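PDB 2ZWS: neutral ceramidase from Pseudomonas aeruginosa, which catalyses hydrolysis of the N-acyl bond of ceramides to give sphingosine and free fatty acid, and also the reverse synthesis of ceramide. Local coordinates for residues 18-23 against 546-551; 114-119 against 346-351; 542-547 against 598-603. All coordinates share one frame; numbering follows the deposited sequence.

Contact 1. Residues 18-23 against 546-551; sequences AAEVGM and TGHPKN
His548 carries its CG anti to the backbone N (chi1 -153°), which brings NE2 of the imidazole up to Glu20; the glutamate answers with CG anti to its own carbonyl carbon and an extended chain beyond it. His548 NE2 donates to Glu20 OE1 over 2.8 Å, an almost straight bond (169° at the hydrogen). The oxygen lies in the ring plane, but the ring meets the carboxylate from above, the two planes standing 60° apart. On the far side of the imidazole, His548 ND1 accepts from the backbone N-H of Lys550 (N to ND1 3.0 Å), so both ring nitrogens are engaged and the ring's rotation is fixed. Lys550 stretches out fully past Ala19, its CE lying 3.2 Å from Ala19 O, and ends with NZ donating to Glu20 O at 2.9 Å. Val21 CG2 packs against Lys550 CE at 3.5 Å. One water joins Lys550 NZ to Glu20 OE1, while another links Ala18 N to Pro549 O. Beside the polar cluster, Ala19 CB presses tightly on Pro549 CG (3.5 Å), and Trp588 of strand 584-591 covers Ala19, Glu20 and His548. Donating through NE2 while accepting at ND1 is consistent with a neutral imidazole, and Lys550 NZ, 4.9 Å from Glu20 OE1 and bridged to it by water, would probably help keep Glu20 ionised where the N-terminal and C-terminal regions meet.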
loop_
_atom_site.group_PDB
_atom_site.type_symbol
_atom_site.label_atom_id
_atom_site.label_comp_id
_atom_site.label_asym_id
_atom_site.label_seq_id
_atom_site.Cartn_x
_atom_site.Cartn_y
_atom_site.Cartn_z
ATOM N N ALA A 18 1.769 -15.978 -3.294
ATOM C CA ALA A 18 3.161 -15.908 -2.795
ATOM C C ALA A 18 4.226 -16.554 -3.675
ATOM O O ALA A 18 5.422 -16.456 -3.393
ATOM C CB ALA A 18 3.245 -16.479 -1.388
ATOM N N ALA A 19 3.796 -17.212 -4.740
ATOM C CA ALA A 19 4.779 -17.611 -5.749
ATOM C C ALA A 19 4.245 -17.503 -7.156
ATOM O O ALA A 19 3.075 -17.770 -7.410
ATOM C CB ALA A 19 5.255 -19.030 -5.494
ATOM N N GLU A 20 5.130 -17.080 -8.062
ATOM C CA GLU A 20 4.910 -17.111 -9.519
ATOM C C GLU A 20 3.856 -16.091 -9.999
ATOM O O GLU A 20 3.105 -16.334 -10.968
ATOM C CB GLU A 20 4.642 -18.556 -10.025
ATOM C CG GLU A 20 5.875 -19.487 -9.811
ATOM C CD GLU A 20 5.748 -20.856 -10.494
ATOM O OE1 GLU A 20 4.604 -21.321 -10.678
ATOM O OE2 GLU A 20 6.809 -21.461 -10.822
ATOM N N VAL A 21 3.822 -14.926 -9.338
ATOM C CA VAL A 21 3.081 -13.792 -9.867
ATOM C C VAL A 21 4.016 -12.576 -9.914
ATOM O O VAL A 21 4.697 -12.266 -8.922
ATOM C CB VAL A 21 1.818 -13.453 -9.014
ATOM C CG1 VAL A 21 1.080 -12.233 -9.587
ATOM C CG2 VAL A 21 0.860 -14.621 -9.010
ATOM N N GLY A 22 4.035 -11.872 -11.049
ATOM C CA GLY A 22 4.791 -10.623 -11.150
ATOM C C GLY A 22 4.421 -9.654 -10.033
ATOM O O GLY A 22 3.231 -9.474 -9.710
ATOM N N MET A 23 5.439 -9.023 -9.466
ATOM C CA MET A 23 5.238 -8.042 -8.400
ATOM C C MET A 23 4.877 -6.654 -8.929
ATOM O O MET A 23 5.274 -6.285 -10.068
ATOM C CB MET A 23 6.483 -8.054 -7.500
ATOM C CG MET A 23 6.502 -9.404 -6.754
ATOM S SD MET A 23 8.071 -9.910 -6.036
ATOM C CE MET A 23 8.141 -8.881 -4.585
ATOM N N THR A 546 6.921 -29.477 -0.294
ATOM C CA THR A 546 5.693 -28.686 -0.216
ATOM C C THR A 546 4.853 -28.757 -1.485
ATOM O O THR A 546 5.154 -29.535 -2.405
ATOM C CB THR A 546 6.006 -27.208 0.097
ATOM O OG1 THR A 546 7.051 -27.136 1.058
ATOM C CG2 THR A 546 4.780 -26.536 0.665
ATOM N N GLY A 547 3.780 -27.957 -1.520
ATOM C CA GLY A 547 3.001 -27.712 -2.733
ATOM C C GLY A 547 2.922 -26.204 -2.986
ATOM O O GLY A 547 3.282 -25.377 -2.134
ATOM N N HIS A 548 2.442 -25.851 -4.165
ATOM C CA HIS A 548 2.428 -24.468 -4.633
ATOM C C HIS A 548 1.560 -23.521 -3.770
ATOM O O HIS A 548 0.387 -23.793 -3.564
ATOM C CB HIS A 548 1.889 -24.452 -6.052
ATOM C CG HIS A 548 2.382 -23.300 -6.862
ATOM N ND1 HIS A 548 2.188 -21.982 -6.493
ATOM C CD2 HIS A 548 3.090 -23.265 -8.016
ATOM C CE1 HIS A 548 2.738 -21.193 -7.399
ATOM N NE2 HIS A 548 3.297 -21.946 -8.331
ATOM N N PRO A 549 2.131 -22.397 -3.281
ATOM C CA PRO A 549 1.319 -21.464 -2.474
ATOM C C PRO A 549 0.161 -20.812 -3.249
ATOM O O PRO A 549 -0.742 -20.263 -2.607
ATOM C CB PRO A 549 2.347 -20.406 -1.997
ATOM C CG PRO A 549 3.459 -20.515 -2.887
ATOM C CD PRO A 549 3.530 -21.936 -3.395
ATOM N N LYS A 550 0.171 -20.856 -4.596
ATOM C CA LYS A 550 -1.016 -20.371 -5.357
ATOM C C LYS A 550 -2.262 -21.189 -5.032
ATOM O O LYS A 550 -3.387 -20.720 -5.246
ATOM C CB LYS A 550 -0.823 -20.405 -6.880
ATOM C CG LYS A 550 -0.118 -19.212 -7.463
ATOM C CD LYS A 550 0.090 -19.373 -8.993
ATOM C CE LYS A 550 0.669 -18.094 -9.536
ATOM N NZ LYS A 550 0.896 -18.165 -10.997
ATOM N N ASN A 551 -2.070 -22.399 -4.521
ATOM C CA ASN A 551 -3.223 -23.261 -4.196
ATOM C C ASN A 551 -4.099 -22.703 -3.066
ATOM O O ASN A 551 -5.303 -22.917 -3.068
ATOM C CB ASN A 551 -2.768 -24.660 -3.791
ATOM C CG ASN A 551 -2.196 -25.453 -4.941
ATOM O OD1 ASN A 551 -2.659 -25.371 -6.101
ATOM N ND2 ASN A 551 -1.165 -26.221 -4.639
HETATM O O HOH W 1 0.049 -17.730 -1.793
HETATM O O HOH W 2 2.283 -20.431 -11.730
#

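Contact 2. Residues 114-119 against 346-351; sequences SVLGFQ and EGNNPF
Leu116 is the C-prime residue of the Schellman motif that ends helix 109-112, and it meets the start of helix 350-354 at Asn349, Pro350 and Phe351. Within the motif Gly117 N reaches back to Asn112 O, and Leu116 takes a positive phi. Gly117 then sits over Phe351: its CA is 3.8 Å above the ring centroid, 3° off the normal, a CH-pi contact squarely over the face. Phe351 gets its ring there by holding CG anti to the backbone N (chi1 177°), with CB 3.7 Å from Leu116 O. Leu116 makes its side-chain contacts through one branch. Leu116 CD2 touches Asn349 OD1 at 3.5 Å, the two side chains running past each other in opposite directions, and lies 4.1 Å from Pro350 CD. Asn348 crosses the leucine at about a right angle, its ND2 3.4 Å from Leu116 CD2, though the tracing here, with its run of cis peptides, is doubtful. The Asn349 amide works both ways: OD1 accepts from Phe351 N in a weak bond and from Leu352 N, whereas ND2 donates to Leu113 O. The arrangement is that of an asparagine N-cap on one helix tied directly to the Schellman-type C-terminus of another.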
loop_
_atom_site.group_PDB
_atom_site.type_symbol
_atom_site.label_atom_id
_atom_site.label_comp_id
_atom_site.label_asym_id
_atom_site.label_seq_id
_atom_site.Cartn_x
_atom_site.Cartn_y
_atom_site.Cartn_z
ATOM N N SER A 114 3.388 -5.801 -16.702
ATOM C CA SER A 114 4.528 -6.674 -16.334
ATOM C C SER A 114 4.077 -7.979 -15.649
ATOM O O SER A 114 4.852 -8.934 -15.520
ATOM C CB SER A 114 5.488 -5.937 -15.412
ATOM O OG SER A 114 4.814 -5.635 -14.204
ATOM N N VAL A 115 2.831 -7.987 -15.172
ATOM C CA VAL A 115 2.243 -9.135 -14.463
ATOM C C VAL A 115 1.590 -10.111 -15.461
ATOM O O VAL A 115 1.160 -11.226 -15.071
ATOM C CB VAL A 115 1.175 -8.655 -13.443
ATOM C CG1 VAL A 115 0.845 -9.760 -12.452
ATOM C CG2 VAL A 115 1.645 -7.382 -12.667
ATOM N N LEU A 116 1.514 -9.679 -16.732
ATOM C CA LEU A 116 0.898 -10.439 -17.838
ATOM C C LEU A 116 -0.632 -10.475 -17.734
ATOM O O LEU A 116 -1.274 -11.351 -18.328
ATOM C CB LEU A 116 1.429 -11.876 -17.904
ATOM C CG LEU A 116 2.939 -12.099 -17.949
ATOM C CD1 LEU A 116 3.274 -13.579 -17.907
ATOM C CD2 LEU A 116 3.516 -11.434 -19.215
ATOM N N GLY A 117 -1.211 -9.522 -17.000
ATOM C CA GLY A 117 -2.659 -9.359 -16.950
ATOM C C GLY A 117 -3.225 -9.431 -15.531
ATOM O O GLY A 117 -2.503 -9.292 -14.539
ATOM N N PHE A 118 -4.529 -9.691 -15.465
ATOM C CA PHE A 118 -5.300 -9.667 -14.235
ATOM C C PHE A 118 -5.143 -10.975 -13.460
ATOM O O PHE A 118 -5.296 -12.063 -14.033
ATOM C CB PHE A 118 -6.763 -9.493 -14.624
ATOM C CG PHE A 118 -7.689 -9.419 -13.467
ATOM C CD1 PHE A 118 -8.644 -10.418 -13.250
ATOM C CD2 PHE A 118 -7.601 -8.348 -12.596
ATOM C CE1 PHE A 118 -9.504 -10.337 -12.172
ATOM C CE2 PHE A 118 -8.450 -8.251 -11.526
ATOM C CZ PHE A 118 -9.403 -9.247 -11.297
ATOM N N GLN A 119 -4.882 -10.873 -12.156
ATOM C CA GLN A 119 -4.677 -12.039 -11.324
ATOM C C GLN A 119 -5.835 -12.097 -10.318
ATOM O O GLN A 119 -5.807 -11.479 -9.248
ATOM C CB GLN A 119 -3.314 -11.976 -10.618
ATOM C CG GLN A 119 -2.114 -11.770 -11.571
ATOM C CD GLN A 119 -2.126 -12.690 -12.810
ATOM O OE1 GLN A 119 -1.971 -12.220 -13.971
ATOM N NE2 GLN A 119 -2.281 -13.987 -12.581
ATOM N N GLU A 346 10.402 -5.849 -25.328
ATOM C CA GLU A 346 10.741 -7.259 -25.495
ATOM C C GLU A 346 9.573 -7.972 -26.169
ATOM O O GLU A 346 8.978 -7.442 -27.109
ATOM C CB GLU A 346 11.035 -7.915 -24.137
ATOM C CG GLU A 346 11.623 -6.987 -23.064
ATOM C CD GLU A 346 13.049 -6.545 -23.356
ATOM O OE1 GLU A 346 13.878 -6.574 -22.419
ATOM O OE2 GLU A 346 13.344 -6.170 -24.513
ATOM N N GLY A 347 9.252 -9.177 -25.703
ATOM C CA GLY A 347 10.041 -9.870 -24.681
ATOM C C GLY A 347 9.551 -9.709 -23.252
ATOM O O GLY A 347 10.105 -8.893 -22.523
ATOM N N ASN A 348 8.537 -10.480 -22.828
ATOM C CA ASN A 348 7.846 -11.468 -23.688
ATOM C C ASN A 348 7.072 -10.846 -24.855
ATOM O O ASN A 348 7.488 -11.064 -26.010
ATOM C CB ASN A 348 7.065 -12.568 -22.932
ATOM C CG ASN A 348 6.874 -12.273 -21.451
ATOM O OD1 ASN A 348 7.246 -13.080 -20.591
ATOM N ND2 ASN A 348 6.275 -11.132 -21.146
ATOM N N ASN A 349 5.983 -10.098 -24.652
ATOM C CA ASN A 349 5.075 -10.080 -23.496
ATOM C C ASN A 349 3.745 -10.367 -24.179
ATOM O O ASN A 349 3.248 -9.504 -24.916
ATOM C CB ASN A 349 5.054 -8.679 -22.863
ATOM C CG ASN A 349 3.955 -8.504 -21.786
ATOM O OD1 ASN A 349 2.917 -9.182 -21.788
ATOM N ND2 ASN A 349 4.194 -7.575 -20.873
ATOM N N PRO A 350 3.165 -11.577 -23.966
ATOM C CA PRO A 350 1.952 -11.894 -24.719
ATOM C C PRO A 350 0.747 -11.017 -24.372
ATOM O O PRO A 350 -0.190 -10.899 -25.177
ATOM C CB PRO A 350 1.668 -13.367 -24.375
ATOM C CG PRO A 350 2.427 -13.639 -23.113
ATOM C CD PRO A 350 3.605 -12.689 -23.101
ATOM N N PHE A 351 0.747 -10.432 -23.171
ATOM C CA PHE A 351 -0.340 -9.548 -22.809
ATOM C C PHE A 351 -0.241 -8.238 -23.591
ATOM O O PHE A 351 -1.238 -7.760 -24.137
ATOM C CB PHE A 351 -0.345 -9.373 -21.267
ATOM C CG PHE A 351 -1.382 -8.412 -20.745
ATOM C CD1 PHE A 351 -2.752 -8.619 -20.981
ATOM C CD2 PHE A 351 -0.981 -7.287 -20.020
ATOM C CE1 PHE A 351 -3.695 -7.698 -20.483
ATOM C CE2 PHE A 351 -1.919 -6.378 -19.522
ATOM C CZ PHE A 351 -3.270 -6.586 -19.752
#

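Contact 3. Residues 542-547 against 598-603; sequences VAFVTG and ATISWS
Strands 542-545 and 598-603 run antiparallel, their axes 4.6 Å apart at closest and their directions 155° apart, with Val542-Ile600 and Phe544-Ala598 as hydrogen-bonded pairs around the non-hydrogen-bonded pair Ala543-Thr599. Four backbone bonds, each 2.9 Å between N and O, join them: Val542 and Ile600 exchange two, Phe544 and Ala598 the other two. At the middle pair the chains draw in to 4.2 Å between Ala543 CA and Thr599 CA. Ala543 CA also comes 3.1 Å from Ala598 O in a CA-H...O contact. Val542, Phe544, Ala598 and Ile600 share one face. There Ile600 CD1 reaches Phe544 CE2 at 3.9 Å, the methyl approaching the ring obliquely; Ile600 has CG1 anti to its carbonyl carbon (chi1 -70°), which sets that branch alongside the Phe544 ring. Val542 CG2 lies 4.1 Å from Ile600 CB. This face looks into the C-terminal beta-sandwich: Ile615 of strand 611-622 packs on Val542 and Ile600, His617 meets the Phe544 ring, and Thr636 of strand 629-642 touches Val542 and Phe544. Ala543 and Thr599 point to the reverse face, where Thr599 CG2 lies 3.5 Å from Val542 O. Past the last pair, Thr546 is modelled in two conformers; in one, OG1 lies 3.0 Å from Phe544 O and would add a second donor there beside Ala598 N, but that same OG1 crowds Ala598 CB, so the bond is doubtful.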
loop_
_atom_site.group_PDB
_atom_site.type_symbol
_atom_site.label_atom_id
_atom_site.label_comp_id
_atom_site.label_asym_id
_atom_site.label_seq_id
_atom_site.Cartn_x
_atom_site.Cartn_y
_atom_site.Cartn_z
ATOM N N VAL A 542 15.521 -24.308 7.844
ATOM C CA VAL A 542 14.987 -25.644 7.633
ATOM C C VAL A 542 14.223 -25.690 6.309
ATOM O O VAL A 542 13.990 -24.646 5.681
ATOM C CB VAL A 542 14.049 -26.073 8.789
ATOM C CG1 VAL A 542 14.784 -26.039 10.147
ATOM C CG2 VAL A 542 12.764 -25.215 8.815
ATOM N N ALA A 543 13.814 -26.888 5.884
ATOM C CA ALA A 543 13.139 -26.988 4.586
ATOM C C ALA A 543 12.270 -28.220 4.538
ATOM O O ALA A 543 12.639 -29.247 5.130
ATOM C CB ALA A 543 14.143 -27.012 3.429
ATOM N N PHE A 544 11.166 -28.118 3.794
ATOM C CA PHE A 544 10.134 -29.175 3.702
ATOM C C PHE A 544 9.720 -29.406 2.253
ATOM O O PHE A 544 9.733 -28.476 1.448
ATOM C CB PHE A 544 8.851 -28.720 4.391
ATOM C CG PHE A 544 8.983 -28.457 5.864
ATOM C CD1 PHE A 544 8.601 -29.415 6.803
ATOM C CD2 PHE A 544 9.486 -27.233 6.309
ATOM C CE1 PHE A 544 8.697 -29.141 8.151
ATOM C CE2 PHE A 544 9.608 -26.970 7.663
ATOM C CZ PHE A 544 9.194 -27.927 8.592
ATOM N N VAL A 545 9.328 -30.645 1.925
ATOM C CA VAL A 545 8.638 -30.950 0.657
ATOM C C VAL A 545 7.287 -30.244 0.731
ATOM O O VAL A 545 6.579 -30.388 1.726
ATOM C CB VAL A 545 8.415 -32.484 0.525
ATOM C CG1 VAL A 545 7.613 -32.812 -0.704
ATOM C CG2 VAL A 545 9.749 -33.221 0.512
ATOM N N THR A 546 6.921 -29.477 -0.294
ATOM C CA THR A 546 5.693 -28.686 -0.216
ATOM C C THR A 546 4.853 -28.757 -1.485
ATOM O O THR A 546 5.154 -29.535 -2.405
ATOM C CB THR A 546 6.006 -27.208 0.097
ATOM O OG1 THR A 546 7.051 -27.136 1.058
ATOM C CG2 THR A 546 4.780 -26.536 0.665
ATOM N N GLY A 547 3.780 -27.957 -1.520
ATOM C CA GLY A 547 3.001 -27.712 -2.733
ATOM C C GLY A 547 2.922 -26.204 -2.986
ATOM O O GLY A 547 3.282 -25.377 -2.134
ATOM N N ALA A 598 9.767 -25.739 0.449
ATOM C CA ALA A 598 9.537 -24.562 1.284
ATOM C C ALA A 598 10.751 -24.440 2.187
ATOM O O ALA A 598 11.024 -25.335 2.954
ATOM C CB ALA A 598 8.306 -24.761 2.116
ATOM N N THR A 599 11.482 -23.335 2.096
ATOM C CA THR A 599 12.619 -23.100 2.969
ATOM C C THR A 599 12.186 -22.025 3.955
ATOM O O THR A 599 11.684 -20.970 3.550
ATOM C CB THR A 599 13.852 -22.628 2.184
ATOM O OG1 THR A 599 14.189 -23.598 1.170
ATOM C CG2 THR A 599 15.058 -22.446 3.129
ATOM N N ILE A 600 12.336 -22.330 5.234
ATOM C CA ILE A 600 11.858 -21.465 6.307
ATOM C C ILE A 600 13.034 -21.113 7.198
ATOM O O ILE A 600 13.827 -21.968 7.594
ATOM C CB ILE A 600 10.740 -22.142 7.094
ATOM C CG1 ILE A 600 9.477 -22.234 6.230
ATOM C CG2 ILE A 600 10.491 -21.418 8.411
ATOM C CD1 ILE A 600 8.526 -23.334 6.658
ATOM N N SER A 601 13.166 -19.830 7.500
ATOM C CA SER A 601 14.241 -19.417 8.378
ATOM C C SER A 601 13.732 -18.585 9.521
ATOM O O SER A 601 12.680 -17.919 9.408
ATOM C CB SER A 601 15.296 -18.648 7.599
ATOM O OG SER A 601 14.757 -17.464 7.054
ATOM N N TRP A 602 14.491 -18.614 10.611
ATOM C CA TRP A 602 14.191 -17.820 11.801
ATOM C C TRP A 602 15.492 -17.215 12.299
ATOM O O TRP A 602 16.417 -17.939 12.687
ATOM C CB TRP A 602 13.578 -18.710 12.876
ATOM C CG TRP A 602 13.184 -17.986 14.158
ATOM C CD1 TRP A 602 12.650 -16.730 14.261
ATOM C CD2 TRP A 602 13.265 -18.507 15.506
ATOM N NE1 TRP A 602 12.390 -16.437 15.602
ATOM C CE2 TRP A 602 12.767 -17.497 16.374
ATOM C CE3 TRP A 602 13.720 -19.719 16.066
ATOM C CZ2 TRP A 602 12.697 -17.660 17.776
ATOM C CZ3 TRP A 602 13.632 -19.886 17.479
ATOM C CH2 TRP A 602 13.125 -18.857 18.303
ATOM N N SER A 603 15.569 -15.891 12.295
ATOM C CA SER A 603 16.692 -15.206 12.909
ATOM C C SER A 603 16.323 -14.943 14.361
ATOM O O SER A 603 15.412 -14.165 14.638
ATOM C CB SER A 603 16.981 -13.919 12.148
ATOM O OG SER A 603 17.355 -14.224 10.806
#

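Overall arrangement
Contacts 1 and 2 lie about 17 Å apart between centres and touch: Val21 CG1 packs on Val115 CG1 and Gln119 CG, so the turn at 18-23 also rests on the loop between helices 109-112 and 120-138. Contact 3 has its centre about 14 Å from that of contact 1, and the two share Thr546 and Gly547, where strand 539-545 runs out into the loop 546-551. Contacts 2 and 3 stay about 16 Å apart at their nearest atoms. Along the chain, contact 2 is nested within the span of contact 1. Contact 2 thus belongs to the N-terminal region, contact 3 to the C-terminal sandwich, and contact 1 fastens one to the other, with the magnesium ion about 11 Å from the Ala18 side chain.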